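Local coordinates for protein oxygen-independent coproporphyrinogen III oxidase (Escherichia coli, PDB 1OLT) that catalyses the anaerobic, S-adenosyl-L-methionine-dependent oxidative decarboxylation of two propionate groups of coproporphyrinogen III to vinyl groups, giving protoporphyrinogen IX in heme biosynthesis, at residues A[59-64]-A[72-77]; A[77-82]-A[115-120]. All coordinates share one frame; numbering follows the deposited sequence.

Contacts 1 and 2 follow one another along the chain within the radical SAM core, their centres about 9 Å apart. Contact 1 (59-64 with 72-77) pairs the end of strand 53-62, where Cys62 lies, with the short strand 74-75, which follows the loop that carries Cys66 and Cys69. Arg77 is common to both contacts; just beyond it the chain enters helix 80-96, whose start meets the loop between strand 105-112 and helix 120-133 in contact 2 (77-82 with 115-120). Tyr117 joins the two, its hydroxyl hydrogen-bonded to the backbone oxygen of Thr76 and its ring against His63. The exit from the iron-sulfur loop is thereby tied to the loop after strand 105-112 and the start of helix 80-96.

Contact 1: A[59-64]-A[72-77]; sequences IPFCHK and NKIVTR. With SF4 (iron/sulfur cluster), chain B.
The guanidinium of Arg77 lies with one face over the backbone oxygen of His63, 3.2 Å above the plane and offset toward its rim. Its chain, bent at chi2 (-54°), crosses the His63 side chain at about a right angle and puts Arg77 NH1 3.5 Å from His63 CB. The imidazole and guanidinium planes are 23° apart, and a water links His63 ND1 to Arg77 NH1, which also forms a salt bridge with Glu150. Next to it, residues 61-62 and 74-75 pair as parallel strands. Both backbone polar atoms of Cys62 are bonded to the other segment: Cys62 N donates to Ile74 O (2.9 Å), while Thr76 N points almost straight at Cys62 O (3.0 Å). On the Phe61 face, Thr76 CG2 touches the ring at Phe61 CD1 (3.8 Å), and the CG of Pro60 covers one ring face over its centre. On the Cys62 face, Val75 spreads its methyls against the Lys64 backbone, with Val75 CG2 3.7 Å from Lys64 O. With an alanine here the two methyls are gone, which is likely to open a gap against the Lys64 backbone and leave it freer to move. Cys62 SG binds iron FE1 at 2.3 Å, the first ligand of the CX3CX2C motif completed by Cys66 and Cys69. The two backbone bonds hold the main chain of Cys62, consistent with a steady placement of its sulfur at the cluster.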
loop_
_atom_site.group_PDB
_atom_site.type_symbol
_atom_site.label_atom_id
_atom_site.label_comp_id
_atom_site.label_asym_id
_atom_site.label_seq_id
_atom_site.Cartn_x
_atom_site.Cartn_y
_atom_site.Cartn_z
ATOM N N ILE A 59 7.695 -5.122 9.855
ATOM C CA ILE A 59 8.047 -4.971 11.251
ATOM C C ILE A 59 6.714 -4.953 12.011
ATOM O O ILE A 59 5.954 -3.975 11.908
ATOM C CB ILE A 59 8.835 -3.661 11.521
ATOM C CG1 ILE A 59 10.128 -3.494 10.727
ATOM C CG2 ILE A 59 9.187 -3.576 13.025
ATOM C CD1 ILE A 59 11.117 -4.568 10.932
ATOM N N PRO A 60 6.350 -6.035 12.696
ATOM C CA PRO A 60 4.972 -6.117 13.152
ATOM C C PRO A 60 4.616 -5.393 14.444
ATOM O O PRO A 60 3.429 -5.175 14.675
ATOM C CB PRO A 60 4.759 -7.627 13.327
ATOM C CG PRO A 60 6.157 -8.161 13.763
ATOM C CD PRO A 60 7.086 -7.303 12.961
ATOM N N PHE A 61 5.588 -4.967 15.232
ATOM C CA PHE A 61 5.327 -4.539 16.568
ATOM C C PHE A 61 4.761 -3.116 16.651
ATOM O O PHE A 61 5.207 -2.212 15.929
ATOM C CB PHE A 61 6.628 -4.720 17.418
ATOM C CG PHE A 61 7.167 -6.096 17.394
ATOM C CD1 PHE A 61 6.490 -7.118 17.954
ATOM C CD2 PHE A 61 8.361 -6.358 16.737
ATOM C CE1 PHE A 61 6.989 -8.427 17.868
ATOM C CE2 PHE A 61 8.837 -7.634 16.659
ATOM C CZ PHE A 61 8.186 -8.634 17.249
ATOM N N CYS A 62 3.805 -2.940 17.559
ATOM C CA CYS A 62 3.278 -1.630 17.922
ATOM C C CYS A 62 3.274 -1.458 19.443
ATOM O O CYS A 62 3.145 -2.419 20.191
ATOM C CB CYS A 62 1.875 -1.437 17.366
ATOM S SG CYS A 62 1.725 -1.658 15.595
ATOM N N HIS A 63 3.368 -0.212 19.897
ATOM C CA HIS A 63 3.380 0.106 21.340
ATOM C C HIS A 63 1.998 -0.103 21.995
ATOM O O HIS A 63 1.907 -0.525 23.144
ATOM C CB HIS A 63 3.824 1.563 21.571
ATOM C CG HIS A 63 5.233 1.812 21.146
ATOM N ND1 HIS A 63 6.287 1.042 21.580
ATOM C CD2 HIS A 63 5.773 2.807 20.419
ATOM C CE1 HIS A 63 7.414 1.502 21.070
ATOM N NE2 HIS A 63 7.133 2.563 20.348
ATOM N N LYS A 64 0.931 0.181 21.224
ATOM C CA LYS A 64 -0.400 0.361 21.780
ATOM C C LYS A 64 -1.519 -0.068 20.775
ATOM O O LYS A 64 -1.320 0.030 19.557
ATOM C CB LYS A 64 -0.547 1.844 22.161
ATOM C CG LYS A 64 -1.729 2.094 23.099
ATOM C CD LYS A 64 -1.945 3.590 23.492
ATOM C CE LYS A 64 -0.725 4.232 24.275
ATOM N NZ LYS A 64 -1.059 5.714 24.589
ATOM N N ASN A 72 -1.548 -6.475 9.802
ATOM C CA ASN A 72 -0.836 -7.559 10.445
ATOM C C ASN A 72 0.178 -6.888 11.424
ATOM O O ASN A 72 1.155 -6.268 11.030
ATOM C CB ASN A 72 -0.167 -8.495 9.444
ATOM C CG ASN A 72 0.594 -9.657 10.151
ATOM O OD1 ASN A 72 1.675 -9.450 10.827
ATOM N ND2 ASN A 72 0.051 -10.860 10.028
ATOM N N LYS A 73 -0.128 -6.978 12.708
ATOM C CA LYS A 73 0.632 -6.268 13.727
ATOM C C LYS A 73 0.476 -6.998 15.075
ATOM O O LYS A 73 -0.460 -7.759 15.255
ATOM C CB LYS A 73 0.158 -4.819 13.839
ATOM C CG LYS A 73 -1.336 -4.642 14.264
ATOM C CD LYS A 73 -1.580 -4.579 15.760
ATOM C CE LYS A 73 -2.995 -4.109 16.102
ATOM N NZ LYS A 73 -3.982 -5.163 15.769
ATOM N N ILE A 74 1.434 -6.749 15.984
ATOM C CA ILE A 74 1.483 -7.337 17.327
ATOM C C ILE A 74 1.756 -6.215 18.305
ATOM O O ILE A 74 2.820 -5.615 18.268
ATOM C CB ILE A 74 2.659 -8.354 17.408
ATOM C CG1 ILE A 74 2.412 -9.541 16.390
ATOM C CG2 ILE A 74 2.820 -8.892 18.886
ATOM C CD1 ILE A 74 3.653 -10.393 16.108
ATOM N N VAL A 75 0.820 -5.925 19.193
ATOM C CA VAL A 75 0.960 -4.904 20.167
ATOM C C VAL A 75 1.678 -5.542 21.366
ATOM O O VAL A 75 1.246 -6.545 21.860
ATOM C CB VAL A 75 -0.432 -4.395 20.653
ATOM C CG1 VAL A 75 -0.255 -3.441 21.848
ATOM C CG2 VAL A 75 -1.161 -3.689 19.540
ATOM N N THR A 76 2.784 -4.963 21.795
ATOM C CA THR A 76 3.509 -5.474 22.922
ATOM C C THR A 76 4.407 -4.408 23.523
ATOM O O THR A 76 4.971 -3.587 22.836
ATOM C CB THR A 76 4.319 -6.716 22.550
ATOM O OG1 THR A 76 5.083 -7.187 23.677
ATOM C CG2 THR A 76 5.373 -6.400 21.522
ATOM N N ARG A 77 4.503 -4.462 24.845
ATOM C CA ARG A 77 5.443 -3.654 25.569
ATOM C C ARG A 77 6.778 -4.382 25.830
ATOM O O ARG A 77 7.705 -3.804 26.402
ATOM C CB ARG A 77 4.790 -3.226 26.895
ATOM C CG ARG A 77 3.606 -2.199 26.704
ATOM C CD ARG A 77 4.056 -0.970 25.881
ATOM N NE ARG A 77 3.150 0.146 25.994
ATOM C CZ ARG A 77 3.434 1.342 25.505
ATOM N NH1 ARG A 77 4.625 1.576 24.984
ATOM N NH2 ARG A 77 2.565 2.324 25.588
HETATM FE FE1 SF4 B . -0.069 -0.294 15.056
HETATM FE FE2 SF4 B . -2.204 -0.297 13.472
HETATM FE FE3 SF4 B . -0.397 1.513 13.379
HETATM FE FE4 SF4 B . -1.889 1.385 15.218
HETATM S S1 SF4 B . -2.615 1.871 13.096
HETATM S S2 SF4 B . 0.258 1.865 15.536
HETATM S S3 SF4 B . -2.072 -0.661 15.658
HETATM S S4 SF4 B . -0.192 -0.584 12.873
HETATM O O HOH W 1 7.218 -0.160 24.462
#

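Contact 2: A[77-82]-A[115-120]; sequences RQQHKA and PTYLNK
Unusually, the side-chain amide of Gln79 runs almost parallel to the Tyr117 ring, the planes only 11° apart, while bonding to the backbone of that same tyrosine. The two side chains run antiparallel alongside one another, so that Gln79 CG comes within 3.6 Å of Tyr117 CE1 and the amide nitrogen Gln79 NE2 within 3.7 Å of Tyr117 CD1. A sharp bend at chi2 of Gln79 brings the amide alongside the tyrosine, to its backbone oxygen, where Gln79 NE2 donates to Tyr117 O at 2.9 Å. The bond is somewhat bent (140° at the hydrogen): the acceptor lies in the amide plane of Gln79, but the donor is tilted 28° from the carbonyl plane. NE2 is also hydrogen-bonded to Gln122 OE1, which takes the N-H of Asn119 as well; Asn119 itself sits at the N-cap of helix 120-133. From helix 80-96, Ala82 directs its CB toward the loop, meeting the edge of the Tyr117 ring and Leu118 CD2 (3.9 Å). At the far end of the ring, Tyr117 OH passes 3.4 Å from Gln79 CA and hydrogen-bonds to Thr76 O. Tyr117 is thus held by its backbone oxygen, ring edge and hydroxyl together. The contact joins the start of helix 80-96 to the loop that leads into helix 120-133, and the two acceptors on NE2 probably fix which way the glutamine amide is turned.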
loop_
_atom_site.group_PDB
_atom_site.type_symbol
_atom_site.label_atom_id
_atom_site.label_comp_id
_atom_site.label_asym_id
_atom_site.label_seq_id
_atom_site.Cartn_x
_atom_site.Cartn_y
_atom_site.Cartn_z
ATOM N N ARG A 77 4.503 -4.462 24.845
ATOM C CA ARG A 77 5.443 -3.654 25.569
ATOM C C ARG A 77 6.778 -4.382 25.830
ATOM O O ARG A 77 7.705 -3.804 26.402
ATOM C CB ARG A 77 4.790 -3.226 26.895
ATOM C CG ARG A 77 3.606 -2.199 26.704
ATOM C CD ARG A 77 4.056 -0.970 25.881
ATOM N NE ARG A 77 3.150 0.146 25.994
ATOM C CZ ARG A 77 3.434 1.342 25.505
ATOM N NH1 ARG A 77 4.625 1.576 24.984
ATOM N NH2 ARG A 77 2.565 2.324 25.588
ATOM N N GLN A 78 6.845 -5.663 25.459
ATOM C CA GLN A 78 8.072 -6.451 25.620
ATOM C C GLN A 78 9.027 -6.125 24.488
ATOM O O GLN A 78 9.065 -6.800 23.493
ATOM C CB GLN A 78 7.731 -7.923 25.658
ATOM C CG GLN A 78 6.911 -8.272 26.841
ATOM C CD GLN A 78 6.807 -9.769 27.032
ATOM O OE1 GLN A 78 7.744 -10.409 27.530
ATOM N NE2 GLN A 78 5.730 -10.329 26.584
ATOM N N GLN A 79 9.743 -5.030 24.638
ATOM C CA GLN A 79 10.549 -4.454 23.568
ATOM C C GLN A 79 11.662 -5.390 23.063
ATOM O O GLN A 79 12.030 -5.311 21.872
ATOM C CB GLN A 79 11.161 -3.105 23.974
ATOM C CG GLN A 79 11.235 -2.020 22.744
ATOM C CD GLN A 79 12.478 -2.204 21.816
ATOM O OE1 GLN A 79 13.465 -2.843 22.269
ATOM N NE2 GLN A 79 12.440 -1.633 20.492
ATOM N N HIS A 80 12.166 -6.257 23.961
ATOM C CA HIS A 80 13.092 -7.292 23.604
ATOM C C HIS A 80 12.619 -8.226 22.464
ATOM O O HIS A 80 13.436 -8.882 21.828
ATOM C CB HIS A 80 13.444 -8.149 24.776
ATOM C CG HIS A 80 12.432 -9.176 25.091
ATOM N ND1 HIS A 80 11.508 -9.015 26.111
ATOM C CD2 HIS A 80 12.198 -10.408 24.563
ATOM C CE1 HIS A 80 10.716 -10.076 26.164
ATOM N NE2 HIS A 80 11.106 -10.940 25.229
ATOM N N LYS A 81 11.312 -8.253 22.208
ATOM C CA LYS A 81 10.799 -9.004 21.044
ATOM C C LYS A 81 11.358 -8.468 19.751
ATOM O O LYS A 81 11.497 -9.219 18.792
ATOM C CB LYS A 81 9.296 -9.063 21.013
ATOM C CG LYS A 81 8.694 -10.057 22.016
ATOM C CD LYS A 81 7.231 -9.974 21.960
ATOM C CE LYS A 81 6.609 -10.820 23.030
ATOM N NZ LYS A 81 7.058 -12.216 23.023
ATOM N N ALA A 82 11.701 -7.195 19.719
ATOM C CA ALA A 82 12.229 -6.618 18.507
ATOM C C ALA A 82 13.635 -7.189 18.229
ATOM O O ALA A 82 14.023 -7.387 17.075
ATOM C CB ALA A 82 12.322 -5.138 18.623
ATOM N N PRO A 115 7.300 0.297 12.098
ATOM C CA PRO A 115 8.758 0.215 11.916
ATOM C C PRO A 115 9.584 0.977 12.928
ATOM O O PRO A 115 10.643 0.450 13.288
ATOM C CB PRO A 115 8.976 0.751 10.493
ATOM C CG PRO A 115 7.680 0.354 9.784
ATOM C CD PRO A 115 6.615 0.527 10.819
ATOM N N THR A 116 9.107 2.139 13.362
ATOM C CA THR A 116 9.774 2.931 14.372
ATOM C C THR A 116 9.609 2.461 15.819
ATOM O O THR A 116 10.065 3.148 16.752
ATOM C CB THR A 116 9.451 4.431 14.218
ATOM O OG1 THR A 116 8.033 4.701 14.162
ATOM C CG2 THR A 116 10.020 4.904 12.957
ATOM N N TYR A 117 8.983 1.302 15.987
ATOM C CA TYR A 117 9.107 0.548 17.220
ATOM C C TYR A 117 10.585 0.187 17.484
ATOM O O TYR A 117 11.026 0.091 18.651
ATOM C CB TYR A 117 8.300 -0.725 17.121
ATOM C CG TYR A 117 8.159 -1.500 18.429
ATOM C CD1 TYR A 117 9.169 -2.397 18.881
ATOM C CD2 TYR A 117 6.995 -1.383 19.198
ATOM C CE1 TYR A 117 9.002 -3.116 20.096
ATOM C CE2 TYR A 117 6.834 -2.078 20.398
ATOM C CZ TYR A 117 7.841 -2.950 20.845
ATOM O OH TYR A 117 7.641 -3.631 22.015
ATOM N N LEU A 118 11.311 -0.083 16.375
ATOM C CA LEU A 118 12.745 -0.307 16.452
ATOM C C LEU A 118 13.469 0.942 16.967
ATOM O O LEU A 118 13.331 2.035 16.418
ATOM C CB LEU A 118 13.301 -0.727 15.127
ATOM C CG LEU A 118 12.674 -1.932 14.415
ATOM C CD1 LEU A 118 13.460 -2.193 13.166
ATOM C CD2 LEU A 118 12.680 -3.141 15.269
ATOM N N ASN A 119 14.299 0.761 17.981
ATOM C CA ASN A 119 15.121 1.829 18.462
ATOM C C ASN A 119 16.299 2.159 17.472
ATOM O O ASN A 119 16.482 1.482 16.454
ATOM C CB ASN A 119 15.523 1.526 19.952
ATOM C CG ASN A 119 16.526 0.356 20.092
ATOM O OD1 ASN A 119 17.325 0.087 19.172
ATOM N ND2 ASN A 119 16.534 -0.276 21.255
ATOM N N LYS A 120 17.092 3.179 17.740
ATOM C CA LYS A 120 18.191 3.556 16.834
ATOM C C LYS A 120 19.177 2.456 16.535
ATOM O O LYS A 120 19.575 2.235 15.373
ATOM C CB LYS A 120 18.927 4.799 17.378
ATOM C CG LYS A 120 18.074 6.110 17.412
ATOM C CD LYS A 120 18.942 7.277 18.049
ATOM C CE LYS A 120 18.084 8.425 18.516
ATOM N NZ LYS A 120 18.902 9.701 18.933
#